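Local coordinates for phenol hydroxylase component phN (Pseudomonas stutzeri, PDB 3U52), which is probably the diiron-bearing large subunit of a phenol hydroxylase, activating dioxygen to hydroxylate phenol and related aromatic compounds, at residues S197-L202 / S231-H236; E138-Q143 / G226-S231. One frame throughout, in Å; residues are numbered along the deposited sequence.

Contact 1: residues S197-L202 / S231-H236. With FE (Fe (III) ion), chain H.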
loop_
_atom_site.group_PDB
_atom_site.type_symbol
_atom_site.label_atom_id
_atom_site.label_comp_id
_atom_site.label_asym_id
_atom_site.label_seq_id
_atom_site.Cartn_x
_atom_site.Cartn_y
_atom_site.Cartn_z
ATOM N N SER A 197 13.195 22.388 21.716
ATOM C CA SER A 197 14.479 22.563 21.017
ATOM C C SER A 197 14.673 21.592 19.836
ATOM O O SER A 197 15.047 22.006 18.731
ATOM C CB SER A 197 15.656 22.487 22.034
ATOM O OG SER A 197 15.500 23.485 23.053
ATOM N N PHE A 198 14.388 20.317 20.050
ATOM C CA PHE A 198 14.588 19.254 19.070
ATOM C C PHE A 198 13.403 19.314 18.094
ATOM O O PHE A 198 13.582 19.584 16.893
ATOM C CB PHE A 198 14.572 17.927 19.849
ATOM C CG PHE A 198 15.406 16.788 19.281
ATOM C CD1 PHE A 198 16.496 16.981 18.468
ATOM C CD2 PHE A 198 15.124 15.475 19.682
ATOM C CE1 PHE A 198 17.234 15.841 18.002
ATOM C CE2 PHE A 198 15.892 14.362 19.239
ATOM C CZ PHE A 198 16.915 14.546 18.405
ATOM N N GLU A 199 12.188 19.108 18.620
ATOM C CA GLU A 199 10.983 18.889 17.780
ATOM C C GLU A 199 10.393 20.109 17.161
ATOM O O GLU A 199 9.557 19.978 16.291
ATOM C CB GLU A 199 9.844 18.233 18.556
ATOM C CG GLU A 199 10.145 16.834 19.021
ATOM C CD GLU A 199 9.993 15.828 17.893
ATOM O OE1 GLU A 199 9.139 14.935 17.987
ATOM O OE2 GLU A 199 10.729 15.947 16.895
ATOM N N TYR A 200 10.740 21.290 17.643
ATOM C CA TYR A 200 10.207 22.481 17.066
ATOM C C TYR A 200 11.294 23.309 16.385
ATOM O O TYR A 200 11.218 23.565 15.183
ATOM C CB TYR A 200 9.411 23.306 18.088
ATOM C CG TYR A 200 8.749 24.478 17.437
ATOM C CD1 TYR A 200 9.276 25.745 17.546
ATOM C CD2 TYR A 200 7.612 24.300 16.657
ATOM C CE1 TYR A 200 8.669 26.839 16.879
ATOM C CE2 TYR A 200 7.018 25.343 16.009
ATOM C CZ TYR A 200 7.538 26.621 16.121
ATOM O OH TYR A 200 6.895 27.681 15.469
ATOM N N VAL A 201 12.287 23.741 17.134
ATOM C CA VAL A 201 13.317 24.581 16.585
ATOM C C VAL A 201 14.237 23.897 15.529
ATOM O O VAL A 201 14.478 24.476 14.460
ATOM C CB VAL A 201 14.151 25.247 17.681
ATOM C CG1 VAL A 201 15.247 26.153 17.043
ATOM C CG2 VAL A 201 13.234 26.094 18.555
ATOM N N LEU A 202 14.735 22.690 15.829
ATOM C CA LEU A 202 15.822 22.075 15.052
ATOM C C LEU A 202 15.352 20.903 14.198
ATOM O O LEU A 202 16.132 20.333 13.432
ATOM C CB LEU A 202 16.961 21.650 15.997
ATOM C CG LEU A 202 17.653 22.843 16.705
ATOM C CD1 LEU A 202 18.672 22.379 17.766
ATOM C CD2 LEU A 202 18.342 23.800 15.689
ATOM N N SER A 231 2.315 14.120 9.174
ATOM C CA SER A 231 1.188 14.462 10.036
ATOM C C SER A 231 1.520 14.278 11.523
ATOM O O SER A 231 1.027 15.010 12.359
ATOM C CB SER A 231 -0.088 13.705 9.647
ATOM O OG SER A 231 0.096 12.307 9.745
ATOM N N ASP A 232 2.369 13.304 11.849
ATOM C CA ASP A 232 2.779 13.090 13.222
ATOM C C ASP A 232 3.572 14.314 13.665
ATOM O O ASP A 232 3.285 14.871 14.706
ATOM C CB ASP A 232 3.692 11.855 13.379
ATOM C CG ASP A 232 2.995 10.522 13.099
ATOM O OD1 ASP A 232 1.758 10.420 13.099
ATOM O OD2 ASP A 232 3.731 9.533 12.906
ATOM N N GLU A 233 4.551 14.737 12.865
ATOM C CA GLU A 233 5.458 15.830 13.261
ATOM C C GLU A 233 4.779 17.151 13.359
ATOM O O GLU A 233 5.228 17.978 14.139
ATOM C CB GLU A 233 6.687 15.978 12.336
ATOM C CG GLU A 233 7.611 14.761 12.359
ATOM C CD GLU A 233 7.943 14.243 13.772
ATOM O OE1 GLU A 233 7.817 13.032 13.975
ATOM O OE2 GLU A 233 8.326 14.994 14.695
ATOM N N ALA A 234 3.720 17.359 12.577
ATOM C CA ALA A 234 2.866 18.521 12.755
ATOM C C ALA A 234 2.309 18.610 14.183
ATOM O O ALA A 234 2.255 19.698 14.753
ATOM C CB ALA A 234 1.718 18.525 11.741
ATOM N N ARG A 235 1.862 17.495 14.756
ATOM C CA ARG A 235 1.410 17.523 16.138
ATOM C C ARG A 235 2.604 17.784 17.090
ATOM O O ARG A 235 2.473 18.450 18.126
ATOM C CB ARG A 235 0.766 16.184 16.502
ATOM C CG ARG A 235 -0.538 15.890 15.773
ATOM C CD ARG A 235 -1.267 14.765 16.494
ATOM N NE ARG A 235 -0.516 13.496 16.479
ATOM C CZ ARG A 235 -0.543 12.641 15.454
ATOM N NH1 ARG A 235 -1.284 12.900 14.382
ATOM N NH2 ARG A 235 0.141 11.516 15.490
ATOM N N HIS A 236 3.742 17.172 16.780
ATOM C CA HIS A 236 4.902 17.249 17.689
ATOM C C HIS A 236 5.450 18.682 17.737
ATOM O O HIS A 236 5.819 19.166 18.808
ATOM C CB HIS A 236 5.983 16.227 17.308
ATOM C CG HIS A 236 5.484 14.814 17.360
ATOM N ND1 HIS A 236 6.241 13.742 16.950
ATOM C CD2 HIS A 236 4.285 14.306 17.736
ATOM C CE1 HIS A 236 5.541 12.627 17.106
ATOM N NE2 HIS A 236 4.343 12.945 17.550
HETATM FE FE FE H . 8.510 13.763 16.304
HETATM O O HOH W 1 9.084 17.796 14.431
HETATM O O HOH W 2 11.039 14.231 15.113
#
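Glu233 OE2 takes the iron at 2.0 Å and also meets two waters, both of which lead across to Glu199. Water 1 lies 2.9 Å from Glu233 OE2 and reaches the backbone carbonyl O of Glu199. Water 2 lies between Glu199 OE2 and Glu233 OE2, its bond to Glu233 OE2 weak at 2.8 Å and its approach to Glu199 OE2 doubtfully short. Glu233 also gives its second oxygen to the metal, with OE1 at a looser 2.5 Å from the iron, whereas Glu199 binds through one oxygen, OE1, at 2.1 Å. The two carboxylate side chains cross at about a right angle, their planes 52° apart.

His236 completes the protein's share of the site with ND1 at 2.4 Å from the iron. Its side chain runs alongside that of Glu199 and points the same way, bringing Glu199 OE1 within 3.3 Å of His236 ND1; the metal between them accounts for this closeness, and no hydrogen bond links the pair. In His236, CG stands anti to the carbonyl carbon (chi1 -60°), which swings the ring toward the iron, and its turn about chi2 presents ND1 to the metal and NE2 to Asp137. The hydrogen bond from NE2 to that second-shell aspartate, together with the iron at ND1, probably holds the ring's rotation.

Glu233 and His236, three residues apart on helix 220-250, form a Glu-x-x-His motif of the diiron carboxylate proteins, while Glu199 comes from helix 187-216. There the backbone opens into a pi-type turn, Leu202 N bonding to Ser197 O at 3.0 Å. Three carboxylate oxygens against one imidazole nitrogen make a mostly oxygen ligand set, suited to ferric iron, and the helices meet here through metal and water.

Contact 2: residues E138-Q143 / G226-S231. With FE (Fe (III) ion), chain G.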
loop_
_atom_site.group_PDB
_atom_site.type_symbol
_atom_site.label_atom_id
_atom_site.label_comp_id
_atom_site.label_asym_id
_atom_site.label_seq_id
_atom_site.Cartn_x
_atom_site.Cartn_y
_atom_site.Cartn_z
ATOM N N GLU A 138 6.311 8.018 18.821
ATOM C CA GLU A 138 7.756 7.700 18.773
ATOM C C GLU A 138 7.988 6.190 18.740
ATOM O O GLU A 138 8.920 5.727 18.083
ATOM C CB GLU A 138 8.505 8.293 19.959
ATOM C CG GLU A 138 8.218 9.779 20.106
ATOM C CD GLU A 138 8.860 10.604 18.977
ATOM O OE1 GLU A 138 8.719 11.828 18.994
ATOM O OE2 GLU A 138 9.505 10.024 18.064
ATOM N N LEU A 139 7.170 5.432 19.463
ATOM C CA LEU A 139 7.196 3.997 19.329
ATOM C C LEU A 139 6.951 3.610 17.862
ATOM O O LEU A 139 7.603 2.741 17.292
ATOM C CB LEU A 139 6.078 3.379 20.180
ATOM C CG LEU A 139 6.133 1.832 20.172
ATOM C CD1 LEU A 139 7.554 1.242 20.567
ATOM C CD2 LEU A 139 4.984 1.227 21.062
ATOM N N ARG A 140 5.959 4.222 17.263
ATOM C CA ARG A 140 5.690 3.933 15.865
ATOM C C ARG A 140 6.911 4.218 15.020
ATOM O O ARG A 140 7.261 3.433 14.157
ATOM C CB ARG A 140 4.547 4.794 15.363
ATOM C CG ARG A 140 4.311 4.553 13.859
ATOM C CD ARG A 140 3.119 5.238 13.377
ATOM N NE ARG A 140 3.515 6.355 12.613
ATOM C CZ ARG A 140 3.329 6.457 11.312
ATOM N NH1 ARG A 140 2.724 5.490 10.628
ATOM N NH2 ARG A 140 3.755 7.541 10.700
ATOM N N HIS A 141 7.558 5.353 15.269
ATOM C CA HIS A 141 8.684 5.812 14.447
ATOM C C HIS A 141 9.833 4.850 14.571
ATOM O O HIS A 141 10.446 4.461 13.585
ATOM C CB HIS A 141 9.100 7.250 14.848
ATOM C CG HIS A 141 8.097 8.286 14.437
ATOM N ND1 HIS A 141 8.200 9.608 14.802
ATOM C CD2 HIS A 141 6.960 8.190 13.697
ATOM C CE1 HIS A 141 7.178 10.283 14.306
ATOM N NE2 HIS A 141 6.425 9.453 13.616
ATOM N N SER A 142 10.064 4.405 15.806
ATOM C CA SER A 142 11.078 3.381 16.106
ATOM C C SER A 142 10.861 2.050 15.302
ATOM O O SER A 142 11.753 1.541 14.640
ATOM C CB SER A 142 10.995 3.097 17.616
ATOM O OG SER A 142 11.891 2.080 17.952
ATOM N N GLN A 143 9.670 1.484 15.414
ATOM C CA GLN A 143 9.362 0.197 14.818
ATOM C C GLN A 143 9.265 0.265 13.307
ATOM O O GLN A 143 9.774 -0.621 12.628
ATOM C CB GLN A 143 8.072 -0.335 15.451
ATOM C CG GLN A 143 8.196 -0.537 16.982
ATOM C CD GLN A 143 6.990 -1.238 17.549
ATOM O OE1 GLN A 143 5.867 -1.005 17.089
ATOM N NE2 GLN A 143 7.206 -2.107 18.540
ATOM N N GLY A 226 9.111 8.906 5.550
ATOM C CA GLY A 226 9.043 10.406 5.750
ATOM C C GLY A 226 7.689 11.052 5.455
ATOM O O GLY A 226 7.149 11.827 6.282
ATOM N N PHE A 227 7.107 10.741 4.301
ATOM C CA PHE A 227 5.731 11.183 4.030
ATOM C C PHE A 227 4.766 10.757 5.120
ATOM O O PHE A 227 3.960 11.546 5.539
ATOM C CB PHE A 227 5.180 10.704 2.653
ATOM C CG PHE A 227 5.761 11.461 1.454
ATOM C CD1 PHE A 227 6.369 10.768 0.401
ATOM C CD2 PHE A 227 5.729 12.848 1.401
ATOM C CE1 PHE A 227 6.940 11.456 -0.703
ATOM C CE2 PHE A 227 6.300 13.547 0.309
ATOM C CZ PHE A 227 6.902 12.840 -0.747
ATOM N N SER A 228 4.854 9.502 5.555
ATOM C CA SER A 228 4.008 8.965 6.624
ATOM C C SER A 228 4.135 9.664 8.015
ATOM O O SER A 228 3.169 9.753 8.810
ATOM C CB SER A 228 4.349 7.508 6.787
ATOM O OG SER A 228 3.193 6.857 7.184
ATOM N N ALA A 229 5.329 10.167 8.292
ATOM C CA ALA A 229 5.607 10.801 9.550
ATOM C C ALA A 229 5.249 12.289 9.571
ATOM O O ALA A 229 5.208 12.858 10.648
ATOM C CB ALA A 229 7.059 10.607 9.898
ATOM N N GLN A 230 4.969 12.911 8.415
ATOM C CA GLN A 230 4.612 14.351 8.372
ATOM C C GLN A 230 3.457 14.790 9.269
ATOM O O GLN A 230 3.623 15.733 10.050
ATOM C CB GLN A 230 4.354 14.839 6.954
ATOM C CG GLN A 230 5.658 15.015 6.199
ATOM C CD GLN A 230 5.427 15.493 4.779
ATOM O OE1 GLN A 230 4.484 15.056 4.127
ATOM N NE2 GLN A 230 6.281 16.404 4.300
ATOM N N SER A 231 2.315 14.120 9.174
ATOM C CA SER A 231 1.188 14.462 10.036
ATOM C C SER A 231 1.520 14.278 11.523
ATOM O O SER A 231 1.027 15.010 12.359
ATOM C CB SER A 231 -0.088 13.705 9.647
ATOM O OG SER A 231 0.096 12.307 9.745
HETATM FE FE FE G . 9.953 10.641 16.037
#
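Arg140 reaches across with the edge of its guanidinium, which lies nearly in plane with Ser228 O, and its NH2 comes to 3.0 Å from that carbonyl. Ser228 OG stands a little farther off, 3.6 Å from Arg140 NH2. The chain starts straight, with CG anti to the backbone N (chi1 177°), then bends at chi3, turning the flat group between its two acidic partners: NH1 pairs with Glu69 and NH2 with Asp232, so the buried cation is matched by two carboxylates. A leucine here would probably leave Glu69 without this cation and take from Asp232 one of its partners, in a buried setting.

The helix segments run antiparallel, at 177° and 11.5 Å between axes, as neighbours in the four-helix bundle that houses a diiron centre; Glu138 and His141 supply the Glu-x-x-His motif for the second iron.

Ala229 CB lies oblique to the His141 ring, 3.9 Å from His141 NE2. That same nitrogen is hydrogen-bonded to Asp232, while ND1 of His141, on the metal side of the ring, binds iron at 2.4 Å. Glu138 binds that iron too, through OE2 at 2.2 Å; Glu108 completes the protein ligands, and Glu138 OE1 is held by Gln134.

Overall arrangement
Both contacts are buried and both use helix 220-250, sharing Ser231, so 231-236 continues the helix where 226-231 ends. Their partners differ: contact 1 sets that helix against helix 187-216, contact 2 against helix 125-155. In contact 1 the iron itself sits between the segments and takes ligands from each; in contact 2 only 138-143 of the two segments binds the metal, with Glu108 from outside, while Arg140 and His141 meet Ser228 and Ala229. The two iron sites adjoin, the FE atoms of chains H and G 3.4 Å apart. Contact 2 also reaches the assembly: chains of other proteins pack on residues of its segments, whereas none touches those of contact 1.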